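Local coordinates for protein Non-ribosomal peptide synthetase (Methanobrevibacter ruminantium, PDB 6VTJ) that forms the carrier-protein and reductase di-domain of an archaeal peptide synthetase, probably releasing the phosphopantetheine-tethered peptide by NAD(P)H-dependent reduction, at residues I366-V369 with A370-I373. Residues are numbered along the deposited sequence; the frame is centred on the assembly and turned at random.
Sequences IDYV and AKGI
Lys-371 CE lies over one face of the Tyr-368 ring, with NZ carried on toward the phenol end, while Asp-367 OD1 sits in plane at the ring's edge. The two side chains, tyrosine and lysine, run alongside each other, pointing the same way, three residues apart on the first turns of helix 366-376, which follows strand 360-365 in the Rossmann-like reductase domain. The cation-pi contact is off-centre: Lys-371 NZ lies 4.1 Å from the centroid of the Tyr-368 ring, 30° off its normal, and 3.6 Å from Tyr-368 CZ. Lys-371 gets there with an extended chain that starts with CG anti to its own carbonyl carbon (chi1 -69°). Trp-469 and Pro-470 also touch the tyrosine, and Glu-145 of helix 137-149 touches the lysine. An alanine in place of Lys-371 would take the ammonium and the methylenes off this ring face, which would probably leave a gap there and let the tyrosine turn more freely.

Asp-367 turns its carboxylate back toward the start of the helix. Its OD1 takes a weak bond from Tyr-368 N at 3.2 Å, but the stronger grip comes from Tyr-325 N, and OD2 has a weak bond from Ser-326 N; the carboxylate thereby ties the helix to the chain just beyond strand 313-322. Four i to i+4 backbone bonds hold the turns, from Ala-370 N to Ile-366 O through to Ile-373 N to Val-369 O.

On the buried side, Val-369 meets Val-318 and Leu-321, and Ile-373 meets Ile-316, seating the helix on strand 313-322. Between these two helix residues, Val-369 CG1, anti to the backbone N (chi1 176°), meets Ile-373 CD1 at 3.7 Å.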
loop_
_atom_site.group_PDB
_atom_site.type_symbol
_atom_site.label_atom_id
_atom_site.label_comp_id
_atom_site.label_asym_id
_atom_site.label_seq_id
_atom_site.Cartn_x
_atom_site.Cartn_y
_atom_site.Cartn_z
ATOM N N ILE A 366 12.669 3.353 -2.857
ATOM C CA ILE A 366 11.756 4.504 -2.867
ATOM C C ILE A 366 12.303 5.669 -3.693
ATOM O O ILE A 366 11.523 6.435 -4.298
ATOM C CB ILE A 366 11.432 4.929 -1.418
ATOM C CG1 ILE A 366 10.219 5.859 -1.358
ATOM C CG2 ILE A 366 12.600 5.647 -0.812
ATOM C CD1 ILE A 366 8.914 5.254 -1.773
ATOM N N ASP A 367 13.630 5.836 -3.738
ATOM C CA ASP A 367 14.170 6.926 -4.549
ATOM C C ASP A 367 13.997 6.619 -6.029
ATOM O O ASP A 367 13.670 7.506 -6.824
ATOM C CB ASP A 367 15.647 7.227 -4.196
ATOM C CG ASP A 367 16.514 5.977 -3.975
ATOM O OD1 ASP A 367 16.006 4.835 -3.925
ATOM O OD2 ASP A 367 17.745 6.150 -3.817
ATOM N N TYR A 368 14.119 5.345 -6.400
ATOM C CA TYR A 368 13.867 4.986 -7.782
ATOM C C TYR A 368 12.374 4.908 -8.101
ATOM O O TYR A 368 11.991 5.215 -9.235
ATOM C CB TYR A 368 14.614 3.696 -8.115
ATOM C CG TYR A 368 16.061 4.011 -8.399
ATOM C CD1 TYR A 368 16.946 4.274 -7.362
ATOM C CD2 TYR A 368 16.538 4.088 -9.708
ATOM C CE1 TYR A 368 18.257 4.583 -7.615
ATOM C CE2 TYR A 368 17.858 4.401 -9.970
ATOM C CZ TYR A 368 18.709 4.649 -8.924
ATOM O OH TYR A 368 20.015 4.963 -9.182
ATOM N N VAL A 369 11.507 4.566 -7.131
ATOM C CA VAL A 369 10.072 4.693 -7.382
ATOM C C VAL A 369 9.736 6.128 -7.746
ATOM O O VAL A 369 9.014 6.387 -8.717
ATOM C CB VAL A 369 9.240 4.233 -6.173
ATOM C CG1 VAL A 369 7.765 4.469 -6.455
ATOM C CG2 VAL A 369 9.477 2.771 -5.885
ATOM N N ALA A 370 10.264 7.088 -6.977
ATOM C CA ALA A 370 9.934 8.492 -7.245
ATOM C C ALA A 370 10.492 8.959 -8.595
ATOM O O ALA A 370 9.801 9.669 -9.350
ATOM C CB ALA A 370 10.449 9.378 -6.107
ATOM N N LYS A 371 11.735 8.581 -8.914
ATOM C CA LYS A 371 12.267 8.878 -10.245
ATOM C C LYS A 371 11.377 8.308 -11.346
ATOM O O LYS A 371 11.106 8.979 -12.346
ATOM C CB LYS A 371 13.681 8.324 -10.401
ATOM C CG LYS A 371 14.738 9.015 -9.570
ATOM C CD LYS A 371 16.109 8.522 -9.977
ATOM C CE LYS A 371 17.129 8.697 -8.870
ATOM N NZ LYS A 371 18.475 8.230 -9.338
ATOM N N GLY A 372 10.924 7.066 -11.186
ATOM C CA GLY A 372 10.095 6.458 -12.208
ATOM C C GLY A 372 8.725 7.093 -12.327
ATOM O O GLY A 372 8.152 7.135 -13.422
ATOM N N ILE A 373 8.178 7.590 -11.212
ATOM C CA ILE A 373 6.897 8.293 -11.266
ATOM C C ILE A 373 7.052 9.578 -12.056
ATOM O O ILE A 373 6.234 9.904 -12.928
ATOM C CB ILE A 373 6.368 8.557 -9.847
ATOM C CG1 ILE A 373 5.769 7.270 -9.279
ATOM C CG2 ILE A 373 5.334 9.676 -9.844
ATOM C CD1 ILE A 373 5.685 7.275 -7.769
#